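Local atomic coordinates of molinate hydrolase (Gulosibacter molinativorax, PDB entry 4UB9), a protein that hydrolyses the thiocarbamate herbicide molinate and binds zinc, as a member of the amidohydrolase family. Residues 402-407 / 411-416; 417-422 / 452-457. One frame throughout, in Å; residues are numbered along the deposited sequence.

Overall arrangement
Contacts 1 and 2 share helix 415-421 and lie about 8 Å apart, centre to centre, on the same side of the chain's centre. In contact 1 residues 402-407 of helix 400-410 meet the turn leading into helix 415-421; in contact 2 the latter helix, through I419, meets the loop 452-457. They also touch directly: CH2 of W404 lies 3.5 Å from CB of A421, and CD2 of L455 lies 3.8 Å from the backbone N of M416. Contact 1 is the closer to the metal site, though not part of it: the W404 side chain is about 9 Å from that of the zinc ligand H302 and about 13 Å from the zinc ion.

Contact 1. Residues 402-407 / 411-416; sequences FVWMQA and KGMDPM
Side-chain torsions set up the meeting of W404 and M413: the indole swings out with CG opposite the backbone N (chi1 -172°), and M413 runs out with its own CG likewise opposite the backbone N and chi2 extended, which together bring SD to the benzo end of the indole. SD of M413 approaches CH2 of the W404 six-membered ring at 4.4 Å and stands 5.4 Å from the centroid of that ring, on an oblique line 62° off the ring normal. The result is a loose Met-aromatic contact, while at the other end of the indole NE1 is held by the backbone O of V328.

Nearer the turn, K411 runs back along the last turn of helix 400-410. Its backbone N gives a weak, bent hydrogen bond to A407 O (3.2 Å, 135° at the hydrogen), and the aliphatic part of its side chain passes alongside the same oxygen, with CG 3.4 Å and CE 3.5 Å from A407 O. The bend at chi3 keeps CE near that oxygen, and the one at chi4 turns NZ to H355 ND1 and T331 O. Shortening K411 to an alanine is likely to leave both of these acceptors without their ammonium donor and to remove the packing of CG, CD and CE on the A407 carbonyl.

G412, with positive phi, is the C-prime residue of a Schellman motif that ends helix 400-410, its N bonding back to V409 O and the N of M413 to M408 O. D414 is the N-cap of the next helix, its OD2 accepting a weak bond from M416 N. Around this short connection between helices 400-410 and 415-421, I362 of helix 353-363 touches both K411 and M413, strand 368-370 meets W404 and M413 through L370 and L368, and A418 of helix 415-421 packs on M413.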
loop_
_atom_site.group_PDB
_atom_site.type_symbol
_atom_site.label_atom_id
_atom_site.label_comp_id
_atom_site.label_asym_id
_atom_site.label_seq_id
_atom_site.Cartn_x
_atom_site.Cartn_y
_atom_site.Cartn_z
ATOM N N PHE A 402 18.746 28.263 15.904
ATOM C CA PHE A 402 18.054 29.539 16.153
ATOM C C PHE A 402 16.597 29.300 16.495
ATOM O O PHE A 402 16.074 29.781 17.469
ATOM C CB PHE A 402 18.105 30.483 14.953
ATOM C CG PHE A 402 19.500 30.815 14.459
ATOM C CD1 PHE A 402 20.522 31.180 15.325
ATOM C CD2 PHE A 402 19.782 30.783 13.092
ATOM C CE1 PHE A 402 21.798 31.453 14.851
ATOM C CE2 PHE A 402 21.056 31.094 12.619
ATOM C CZ PHE A 402 22.069 31.412 13.500
ATOM N N VAL A 403 15.980 28.423 15.749
ATOM C CA VAL A 403 14.591 28.067 15.996
ATOM C C VAL A 403 14.389 27.399 17.357
ATOM O O VAL A 403 13.367 27.610 18.046
ATOM C CB VAL A 403 14.055 27.144 14.879
ATOM C CG1 VAL A 403 12.625 26.675 15.168
ATOM C CG2 VAL A 403 14.094 27.889 13.545
ATOM N N TRP A 404 15.323 26.543 17.723
ATOM C CA TRP A 404 15.257 25.815 19.023
ATOM C C TRP A 404 15.222 26.808 20.194
ATOM O O TRP A 404 14.359 26.763 21.061
ATOM C CB TRP A 404 16.488 24.893 19.158
ATOM C CG TRP A 404 16.471 23.946 20.327
ATOM C CD1 TRP A 404 16.154 22.627 20.297
ATOM C CD2 TRP A 404 16.830 24.243 21.670
ATOM N NE1 TRP A 404 16.307 22.074 21.544
ATOM C CE2 TRP A 404 16.713 23.051 22.406
ATOM C CE3 TRP A 404 17.253 25.406 22.325
ATOM C CZ2 TRP A 404 16.984 22.985 23.758
ATOM C CZ3 TRP A 404 17.538 25.341 23.663
ATOM C CH2 TRP A 404 17.403 24.133 24.376
ATOM N N MET A 405 16.177 27.719 20.141
ATOM C CA MET A 405 16.304 28.785 21.143
ATOM C C MET A 405 15.070 29.634 21.228
ATOM O O MET A 405 14.497 29.841 22.288
ATOM C CB MET A 405 17.510 29.631 20.841
ATOM C CG MET A 405 18.792 28.956 21.319
ATOM S SD MET A 405 20.253 29.964 21.085
ATOM C CE MET A 405 21.599 28.810 21.180
ATOM N N GLN A 406 14.573 30.018 20.085
ATOM C CA GLN A 406 13.297 30.768 20.031
ATOM C C GLN A 406 12.161 29.971 20.647
ATOM O O GLN A 406 11.418 30.480 21.487
ATOM C CB GLN A 406 12.971 31.133 18.557
ATOM C CG GLN A 406 11.652 31.866 18.420
ATOM C CD GLN A 406 11.306 32.169 16.979
ATOM O OE1 GLN A 406 12.179 32.375 16.149
ATOM N NE2 GLN A 406 10.042 32.126 16.677
ATOM N N ALA A 407 12.025 28.692 20.242
ATOM C CA ALA A 407 10.918 27.851 20.761
ATOM C C ALA A 407 11.003 27.705 22.273
ATOM O O ALA A 407 10.005 27.702 22.979
ATOM C CB ALA A 407 10.949 26.486 20.140
ATOM N N LYS A 411 8.506 29.104 25.472
ATOM C CA LYS A 411 7.955 28.269 26.527
ATOM C C LYS A 411 8.418 28.682 27.909
ATOM O O LYS A 411 8.194 27.961 28.864
ATOM C CB LYS A 411 8.365 26.815 26.313
ATOM C CG LYS A 411 7.768 26.201 25.064
ATOM C CD LYS A 411 8.338 24.810 24.864
ATOM C CE LYS A 411 8.565 24.498 23.400
ATOM N NZ LYS A 411 7.292 24.322 22.699
ATOM N N GLY A 412 9.138 29.793 28.004
ATOM C CA GLY A 412 9.546 30.341 29.317
ATOM C C GLY A 412 11.014 30.194 29.650
ATOM O O GLY A 412 11.442 30.573 30.713
ATOM N N MET A 413 11.810 29.667 28.738
ATOM C CA MET A 413 13.198 29.535 29.057
ATOM C C MET A 413 13.831 30.908 29.050
ATOM O O MET A 413 13.513 31.762 28.247
ATOM C CB MET A 413 13.944 28.631 28.084
ATOM C CG MET A 413 15.239 28.051 28.662
ATOM S SD MET A 413 16.115 26.950 27.529
ATOM C CE MET A 413 17.212 26.093 28.643
ATOM N N ASP A 414 14.754 31.092 29.983
ATOM C CA ASP A 414 15.534 32.272 30.054
ATOM C C ASP A 414 16.488 32.341 28.851
ATOM O O ASP A 414 17.235 31.401 28.614
ATOM C CB ASP A 414 16.333 32.276 31.372
ATOM C CG ASP A 414 17.243 33.489 31.484
ATOM O OD1 ASP A 414 16.689 34.618 31.563
ATOM O OD2 ASP A 414 18.499 33.346 31.531
ATOM N N PRO A 415 16.602 33.511 28.210
ATOM C CA PRO A 415 17.530 33.625 27.094
ATOM C C PRO A 415 18.947 33.202 27.372
ATOM O O PRO A 415 19.597 32.611 26.505
ATOM C CB PRO A 415 17.489 35.131 26.736
ATOM C CG PRO A 415 16.110 35.542 27.099
ATOM C CD PRO A 415 15.735 34.699 28.320
ATOM N N MET A 416 19.475 33.559 28.532
ATOM C CA MET A 416 20.858 33.166 28.838
ATOM C C MET A 416 20.969 31.623 28.926
ATOM O O MET A 416 21.951 31.030 28.498
ATOM C CB MET A 416 21.352 33.790 30.147
ATOM C CG MET A 416 22.816 33.466 30.445
ATOM S SD MET A 416 23.873 34.230 29.206
ATOM C CE MET A 416 25.531 33.793 29.629
#

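Contact 2. Residues 417-422 / 452-457; sequences AAILAG and QDPLAD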
loop_
_atom_site.group_PDB
_atom_site.type_symbol
_atom_site.label_atom_id
_atom_site.label_comp_id
_atom_site.label_asym_id
_atom_site.label_seq_id
_atom_site.Cartn_x
_atom_site.Cartn_y
_atom_site.Cartn_z
ATOM N N ALA A 417 19.990 31.011 29.565
ATOM C CA ALA A 417 19.996 29.555 29.734
ATOM C C ALA A 417 19.873 28.839 28.337
ATOM O O ALA A 417 20.514 27.830 28.087
ATOM C CB ALA A 417 18.883 29.124 30.677
ATOM N N ALA A 418 19.039 29.385 27.463
ATOM C CA ALA A 418 18.978 28.944 26.093
ATOM C C ALA A 418 20.322 29.019 25.376
ATOM O O ALA A 418 20.680 28.122 24.622
ATOM C CB ALA A 418 17.942 29.744 25.304
ATOM N N ILE A 419 21.062 30.093 25.582
ATOM C CA ILE A 419 22.363 30.231 24.909
ATOM C C ILE A 419 23.306 29.196 25.419
ATOM O O ILE A 419 24.110 28.658 24.665
ATOM C CB ILE A 419 22.967 31.629 25.106
ATOM C CG1 ILE A 419 22.128 32.643 24.326
ATOM C CG2 ILE A 419 24.404 31.689 24.596
ATOM C CD1 ILE A 419 22.374 34.087 24.696
ATOM N N LEU A 420 23.263 28.963 26.726
ATOM C CA LEU A 420 24.104 27.930 27.334
ATOM C C LEU A 420 23.708 26.518 26.830
ATOM O O LEU A 420 24.576 25.709 26.588
ATOM C CB LEU A 420 24.034 27.925 28.867
ATOM C CG LEU A 420 24.499 29.168 29.631
ATOM C CD1 LEU A 420 24.930 28.780 31.041
ATOM C CD2 LEU A 420 25.615 29.921 28.916
ATOM N N ALA A 421 22.419 26.282 26.637
ATOM C CA ALA A 421 21.951 25.036 26.064
ATOM C C ALA A 421 22.595 24.782 24.720
ATOM O O ALA A 421 22.860 23.647 24.361
ATOM C CB ALA A 421 20.447 25.010 25.932
ATOM N N GLY A 422 22.907 25.855 24.020
ATOM C CA GLY A 422 23.525 25.785 22.725
ATOM C C GLY A 422 25.006 26.035 22.703
ATOM O O GLY A 422 25.564 26.202 21.651
ATOM N N GLN A 452 23.497 42.286 17.222
ATOM C CA GLN A 452 22.500 42.680 18.178
ATOM C C GLN A 452 22.468 41.767 19.362
ATOM O O GLN A 452 23.106 40.719 19.362
ATOM C CB GLN A 452 21.159 42.778 17.521
ATOM C CG GLN A 452 21.118 43.979 16.608
ATOM C CD GLN A 452 19.860 43.978 15.790
ATOM O OE1 GLN A 452 18.760 44.174 16.307
ATOM N NE2 GLN A 452 20.010 43.791 14.496
ATOM N N ASP A 453 21.736 42.199 20.391
ATOM C CA ASP A 453 21.787 41.614 21.715
ATOM C C ASP A 453 20.863 40.401 21.846
ATOM O O ASP A 453 19.632 40.531 21.921
ATOM C CB ASP A 453 21.405 42.652 22.768
ATOM C CG ASP A 453 21.603 42.152 24.207
ATOM O OD1 ASP A 453 22.270 41.117 24.437
ATOM O OD2 ASP A 453 21.107 42.821 25.119
ATOM N N PRO A 454 21.453 39.213 21.948
ATOM C CA PRO A 454 20.658 37.994 22.071
ATOM C C PRO A 454 19.908 37.872 23.387
ATOM O O PRO A 454 18.880 37.216 23.437
ATOM C CB PRO A 454 21.692 36.894 21.946
ATOM C CG PRO A 454 23.004 37.507 22.318
ATOM C CD PRO A 454 22.904 38.952 21.977
ATOM N N LEU A 455 20.366 38.565 24.420
ATOM C CA LEU A 455 19.638 38.571 25.696
ATOM C C LEU A 455 18.415 39.439 25.689
ATOM O O LEU A 455 17.491 39.243 26.471
ATOM C CB LEU A 455 20.557 39.008 26.814
ATOM C CG LEU A 455 21.770 38.062 26.925
ATOM C CD1 LEU A 455 22.829 38.633 27.836
ATOM C CD2 LEU A 455 21.327 36.678 27.420
ATOM N N ALA A 456 18.409 40.453 24.838
ATOM C CA ALA A 456 17.242 41.342 24.743
ATOM C C ALA A 456 16.165 40.680 23.914
ATOM O O ALA A 456 14.971 40.875 24.127
ATOM C CB ALA A 456 17.643 42.664 24.087
ATOM N N ASP A 457 16.618 39.959 22.895
ATOM C CA ASP A 457 15.731 39.229 21.963
ATOM C C ASP A 457 16.493 38.044 21.353
ATOM O O ASP A 457 17.509 38.225 20.670
ATOM C CB ASP A 457 15.216 40.156 20.878
ATOM C CG ASP A 457 14.224 39.497 19.947
ATOM O OD1 ASP A 457 14.195 38.232 19.815
ATOM O OD2 ASP A 457 13.470 40.274 19.306
#
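The carbonyl O of D453 is gripped by three groups: the backbone N of A456 and that of D457, each 3.2 Å from D453 O, and ND2 of N460. The same residue also uses its side chain, OD1 accepting from L455 N at 3.2 Å in an Asx turn; the donor comes from above the carboxylate plane, 70° out of it. These bonds probably help hold 454-456, whose backbone angles are helical, in the bend that presents P454 and L455 to helix 415-421. In this member of the amidohydrolase family, of the TIM-barrel clan, the contact ties that helix to the loop between strands 447-450 and 464-469. I419 reaches across with CG1 beside its backbone N (chi1 -69°) and chi2 extended, which puts CD1 foremost, toward the loop. That methyl meets CD2 of L455 at 3.9 Å and CB of P454 at 4.0 Å, and the isoleucine crosses each of the two side chains at about a right angle. The meeting is wholly apolar. Strand 88-95 lies against both partners, L90 touching I419 and W88 touching P454, while L455 also rests on I44 and P51.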